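Dipicolinate synthase subunit B (PDB 3LQK) probably supplies one of the two subunits of the synthase that makes dipicolinate, the spore metabolite, and belongs to the flavoprotein family. Local coordinates at residues 91-96 and 174-179; 125-130 and 181-186. All blocks are in the same frame, centred on the assembly; numbering follows the deposited sequence.

Contact 1: 91-96 and 174-179; sequences VIAPMT and EALPET. With PO4 (phosphate ion), chain B.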
loop_
_atom_site.group_PDB
_atom_site.type_symbol
_atom_site.label_atom_id
_atom_site.label_comp_id
_atom_site.label_asym_id
_atom_site.label_seq_id
_atom_site.Cartn_x
_atom_site.Cartn_y
_atom_site.Cartn_z
ATOM N N VAL A 91 -0.971 -1.311 -26.005
ATOM C CA VAL A 91 -2.354 -1.276 -25.541
ATOM C C VAL A 91 -2.663 -2.605 -24.883
ATOM O O VAL A 91 -2.250 -3.657 -25.384
ATOM C CB VAL A 91 -3.322 -1.114 -26.776
ATOM C CG1 VAL A 91 -4.791 -1.025 -26.345
ATOM C CG2 VAL A 91 -2.954 0.134 -27.592
ATOM N N ILE A 92 -3.399 -2.586 -23.769
ATOM C CA ILE A 92 -3.968 -3.786 -23.176
ATOM C C ILE A 92 -5.449 -3.555 -23.063
ATOM O O ILE A 92 -5.926 -2.724 -22.248
ATOM C CB ILE A 92 -3.446 -4.077 -21.773
ATOM C CG1 ILE A 92 -1.891 -4.068 -21.705
ATOM C CG2 ILE A 92 -3.996 -5.424 -21.229
ATOM C CD1 ILE A 92 -1.395 -4.238 -20.249
ATOM N N ALA A 93 -6.186 -4.238 -23.935
ATOM C CA ALA A 93 -7.615 -4.139 -23.939
ATOM C C ALA A 93 -8.279 -5.377 -24.518
ATOM O O ALA A 93 -7.919 -5.812 -25.598
ATOM C CB ALA A 93 -8.056 -2.874 -24.673
ATOM N N PRO A 94 -9.260 -5.957 -23.802
ATOM C CA PRO A 94 -9.709 -5.623 -22.456
ATOM C C PRO A 94 -8.648 -5.992 -21.461
ATOM O O PRO A 94 -7.829 -6.947 -21.728
ATOM C CB PRO A 94 -10.990 -6.496 -22.267
ATOM C CG PRO A 94 -10.820 -7.607 -23.176
ATOM C CD PRO A 94 -10.001 -7.123 -24.344
HETATM N N MSE A 95 -8.585 -5.216 -20.365
HETATM C CA MSE A 95 -7.722 -5.618 -19.226
HETATM C C MSE A 95 -8.590 -6.091 -18.083
HETATM O O MSE A 95 -9.300 -5.287 -17.443
HETATM C CB MSE A 95 -6.776 -4.502 -18.780
HETATM C CG MSE A 95 -5.740 -4.951 -17.705
HETATM SE SE MSE A 95 -4.528 -3.498 -17.241
HETATM C CE MSE A 95 -5.711 -2.381 -16.427
ATOM N N THR A 96 -8.510 -7.397 -17.813
ATOM C CA THR A 96 -9.342 -8.027 -16.811
ATOM C C THR A 96 -8.880 -7.644 -15.386
ATOM O O THR A 96 -7.837 -7.072 -15.194
ATOM C CB THR A 96 -9.271 -9.567 -16.877
ATOM O OG1 THR A 96 -7.893 -9.993 -16.644
ATOM C CG2 THR A 96 -9.803 -10.089 -18.174
ATOM N N GLU A 174 -14.389 2.504 -28.070
ATOM C CA GLU A 174 -14.339 3.472 -29.184
ATOM C C GLU A 174 -13.392 4.619 -28.988
ATOM O O GLU A 174 -12.969 5.220 -29.991
ATOM C CB GLU A 174 -15.700 4.159 -29.436
ATOM C CG GLU A 174 -16.722 3.261 -29.926
ATOM C CD GLU A 174 -18.128 3.947 -30.111
ATOM O OE1 GLU A 174 -18.356 5.123 -29.669
ATOM O OE2 GLU A 174 -19.012 3.266 -30.696
ATOM N N ALA A 175 -13.107 4.985 -27.741
ATOM C CA ALA A 175 -12.113 6.020 -27.428
ATOM C C ALA A 175 -10.659 5.559 -27.499
ATOM O O ALA A 175 -9.745 6.304 -27.201
ATOM C CB ALA A 175 -12.399 6.664 -26.049
ATOM N N LEU A 176 -10.410 4.356 -27.936
ATOM C CA LEU A 176 -9.015 3.843 -27.881
ATOM C C LEU A 176 -8.012 4.652 -28.721
ATOM O O LEU A 176 -6.991 5.126 -28.182
ATOM C CB LEU A 176 -9.021 2.353 -28.188
ATOM C CG LEU A 176 -7.779 1.464 -28.214
ATOM C CD1 LEU A 176 -8.195 0.000 -27.805
ATOM C CD2 LEU A 176 -7.183 1.445 -29.581
ATOM N N PRO A 177 -8.356 4.979 -29.996
ATOM C CA PRO A 177 -7.386 5.717 -30.776
ATOM C C PRO A 177 -7.058 7.068 -30.264
ATOM O O PRO A 177 -5.925 7.482 -30.284
ATOM C CB PRO A 177 -8.049 5.832 -32.157
ATOM C CG PRO A 177 -8.886 4.591 -32.235
ATOM C CD PRO A 177 -9.476 4.539 -30.814
ATOM N N GLU A 178 -8.058 7.775 -29.824
ATOM C CA GLU A 178 -7.855 9.066 -29.199
ATOM C C GLU A 178 -6.962 8.958 -27.958
ATOM O O GLU A 178 -6.115 9.821 -27.740
ATOM C CB GLU A 178 -9.215 9.644 -28.768
ATOM C CG GLU A 178 -10.128 10.064 -29.907
ATOM C CD GLU A 178 -11.012 8.928 -30.579
ATOM O OE1 GLU A 178 -10.865 7.714 -30.258
ATOM O OE2 GLU A 178 -11.846 9.300 -31.497
ATOM N N THR A 179 -7.162 7.921 -27.146
ATOM C CA THR A 179 -6.336 7.694 -25.961
ATOM C C THR A 179 -4.902 7.435 -26.364
ATOM O O THR A 179 -3.954 7.953 -25.752
ATOM C CB THR A 179 -6.900 6.570 -25.102
ATOM O OG1 THR A 179 -8.284 6.877 -24.803
ATOM C CG2 THR A 179 -6.120 6.354 -23.785
HETATM P P PO4 B . -6.487 -13.224 -17.268
HETATM O O1 PO4 B . -7.976 -13.226 -16.946
HETATM O O2 PO4 B . -5.841 -14.559 -16.936
HETATM O O3 PO4 B . -6.218 -12.989 -18.748
HETATM O O4 PO4 B . -5.796 -12.160 -16.456
#

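Contact 2: 125-130 and 181-186; sequences PVVVGI and EAALRG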
loop_
_atom_site.group_PDB
_atom_site.type_symbol
_atom_site.label_atom_id
_atom_site.label_comp_id
_atom_site.label_asym_id
_atom_site.label_seq_id
_atom_site.Cartn_x
_atom_site.Cartn_y
_atom_site.Cartn_z
ATOM N N PRO A 125 4.612 4.706 -23.746
ATOM C CA PRO A 125 3.303 4.620 -23.110
ATOM C C PRO A 125 2.599 3.308 -23.188
ATOM O O PRO A 125 2.644 2.597 -24.224
ATOM C CB PRO A 125 2.473 5.653 -23.883
ATOM C CG PRO A 125 3.099 5.741 -25.224
ATOM C CD PRO A 125 4.608 5.663 -24.873
ATOM N N VAL A 126 1.908 2.971 -22.109
ATOM C CA VAL A 126 0.994 1.838 -22.112
ATOM C C VAL A 126 -0.387 2.386 -21.880
ATOM O O VAL A 126 -0.576 3.187 -20.939
ATOM C CB VAL A 126 1.326 0.826 -20.934
ATOM C CG1 VAL A 126 0.277 -0.343 -20.838
ATOM C CG2 VAL A 126 2.722 0.267 -21.158
ATOM N N VAL A 127 -1.349 1.928 -22.677
ATOM C CA VAL A 127 -2.739 2.378 -22.632
ATOM C C VAL A 127 -3.577 1.181 -22.297
ATOM O O VAL A 127 -3.493 0.172 -22.977
ATOM C CB VAL A 127 -3.161 2.913 -23.986
ATOM C CG1 VAL A 127 -4.708 3.124 -24.087
ATOM C CG2 VAL A 127 -2.357 4.192 -24.329
ATOM N N VAL A 128 -4.397 1.279 -21.253
ATOM C CA VAL A 128 -5.192 0.165 -20.768
ATOM C C VAL A 128 -6.692 0.461 -20.856
ATOM O O VAL A 128 -7.130 1.580 -20.616
ATOM C CB VAL A 128 -4.803 -0.236 -19.280
ATOM C CG1 VAL A 128 -3.304 -0.631 -19.189
ATOM C CG2 VAL A 128 -5.054 0.814 -18.339
ATOM N N GLY A 129 -7.455 -0.557 -21.250
ATOM C CA GLY A 129 -8.928 -0.557 -21.206
ATOM C C GLY A 129 -9.479 -1.513 -20.170
ATOM O O GLY A 129 -9.596 -2.731 -20.422
ATOM N N ILE A 130 -9.798 -1.017 -18.988
ATOM C CA ILE A 130 -10.251 -1.882 -17.924
ATOM C C ILE A 130 -11.573 -2.507 -18.223
ATOM O O ILE A 130 -12.370 -1.970 -18.930
ATOM C CB ILE A 130 -10.444 -1.237 -16.526
ATOM C CG1 ILE A 130 -10.516 0.236 -16.596
ATOM C CG2 ILE A 130 -9.479 -1.792 -15.508
ATOM C CD1 ILE A 130 -11.799 0.640 -16.906
ATOM N N GLU A 181 -3.482 8.554 -29.127
ATOM C CA GLU A 181 -2.951 9.814 -29.643
ATOM C C GLU A 181 -2.480 10.756 -28.515
ATOM O O GLU A 181 -1.415 11.409 -28.633
ATOM C CB GLU A 181 -3.984 10.524 -30.468
ATOM C CG GLU A 181 -3.458 11.696 -31.238
ATOM C CD GLU A 181 -4.542 12.762 -31.569
ATOM O OE1 GLU A 181 -4.146 13.927 -31.878
ATOM O OE2 GLU A 181 -5.778 12.458 -31.517
ATOM N N ALA A 182 -3.241 10.822 -27.433
ATOM C CA ALA A 182 -2.860 11.677 -26.331
ATOM C C ALA A 182 -1.681 11.045 -25.563
ATOM O O ALA A 182 -0.739 11.762 -25.135
ATOM C CB ALA A 182 -4.037 11.995 -25.410
ATOM N N ALA A 183 -1.703 9.735 -25.404
ATOM C CA ALA A 183 -0.585 9.060 -24.722
ATOM C C ALA A 183 0.762 9.268 -25.429
ATOM O O ALA A 183 1.813 9.318 -24.794
ATOM C CB ALA A 183 -0.849 7.562 -24.598
ATOM N N LEU A 184 0.741 9.247 -26.744
ATOM C CA LEU A 184 1.975 9.438 -27.516
ATOM C C LEU A 184 2.546 10.853 -27.267
ATOM O O LEU A 184 3.718 11.060 -27.386
ATOM C CB LEU A 184 1.728 9.234 -29.016
ATOM C CG LEU A 184 1.462 7.803 -29.492
ATOM C CD1 LEU A 184 1.098 7.829 -30.975
ATOM C CD2 LEU A 184 2.716 6.939 -29.198
ATOM N N ARG A 185 1.709 11.809 -26.872
ATOM C CA ARG A 185 2.195 13.163 -26.455
ATOM C C ARG A 185 2.443 13.263 -24.951
ATOM O O ARG A 185 2.620 14.337 -24.418
ATOM C CB ARG A 185 1.118 14.198 -26.770
ATOM C CG ARG A 185 1.040 14.608 -28.194
ATOM C CD ARG A 185 0.014 15.789 -28.318
ATOM N NE ARG A 185 -1.369 15.308 -28.389
ATOM C CZ ARG A 185 -2.319 15.394 -27.443
ATOM N NH1 ARG A 185 -2.083 15.952 -26.240
ATOM N NH2 ARG A 185 -3.540 14.888 -27.702
ATOM N N GLY A 186 2.359 12.168 -24.234
ATOM C CA GLY A 186 2.587 12.239 -22.820
ATOM C C GLY A 186 1.382 12.674 -22.022
ATOM O O GLY A 186 1.546 13.094 -20.906
#

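Contact 1: 91-96 and 174-179
A trans chi1 (-179°) carries CG of L176 away from the backbone N and puts the CD1 branch toward V91, whose CG1 likewise stands opposite its own backbone N (chi1 -178°). The two side chains come tip to tip, L176 CD1 lying 3.8 Å from V91 CG1. This is helix-on-sheet packing in an alpha/beta fold of the flavoprotein family: strand 89-95 runs parallel between strands 9-13 and 126-132, and the C-terminal helix lies across one face. The same methyl reaches A93 more loosely, with L176 CD1 at 4.3 Å from A93 CB, so one leucine branch spans two residues whose side chains project from the same face of the strand. Nothing polar passes between the segments. Around this small apolar patch, L31 and Q27 of helix 25-33 and I155 of strand 152-159 also press on L176, which is buried.

At P94, which follows a cis peptide bond, the chain turns a corner toward the start of helix 97-104, where a phosphate ion, probably from the crystallisation liquor, is bound. There T96 caps helix 97-104, its OG1 taking the N-H of S99, and OG1 also lies 3.0 Å from phosphate O4; S99, N98 and G16 hydrogen-bond to the same ion. On the helix side, A175 is the N-cap residue and its carbonyl oxygen is gripped twice by T179, by the backbone N and by the hydroxyl. The second bond, T179 OG1 to A175 O, is 2.9 Å long and comes in 45° above the carbonyl plane.

Contact 2: 125-130 and 181-186
A183 and V127 meet at the tight centre of this contact, where the last full turn of helix 176-184 lies against the start of strand 126-132. V127 CG2, the branch anti to its carbonyl carbon (chi1 168° places CG1 opposite the backbone N instead), comes to 3.7 Å from A183 CB. The proline just ahead of the strand closes on the same methyl: P125 CB is 3.9 Å from A183 CB. One small side chain is thus touched by both a valine branch and a proline ring, which lets the helix backbone come close, with P125 CA and A183 CA only 6.1 Å apart. The ring also touches the helix carbonyl, P125 CG standing 3.8 Å from A183 O, a contact of van der Waals kind. That oxygen is already used within the helix end, accepting from G186 N at 3.0 Å.

Toward the outer side the fit slackens. L184 starts off away from the strand, and its side chain crosses that of P125 at a slant, its CD2 ending 4.2 Å from P125 CG; the residue is partly exposed, with F5 also against it. Beyond it R185 and G186 lie at the surface, R185 with one face of its guanidinium turned to A182 CA, which lies toward its rim. On the buried side, Y153 adds to the cover of A183, while I155 and C89 do so for V127. G186, with its positive phi of 83°, is the C-prime residue of a Schellman motif, the classic close of an alpha helix, here at the end of the helix packed on the parallel strands of the mixed sheet of this alpha/beta fold.

Both contacts press the single helix 176-184 onto neighbouring parallel strands of one sheet: contact 1 uses its first turn on strand 89-95, contact 2 its last turn on strand 126-132, so the helix spans both strands. Contact 1 lies nearer the centre of the chain and is buried throughout; contact 2 is larger and has a partly exposed margin. Neither has a hydrogen bond across its segments, and side chain meets side chain through carbon alone, but a long leucine bridges the gap in the first, whereas an alanine lets the backbones close up in the second. They also touch directly, since T179 CG2 lies 3.5 Å from V127 CG1, and the strands are probably hydrogen-bonded between I92 O and G129 N.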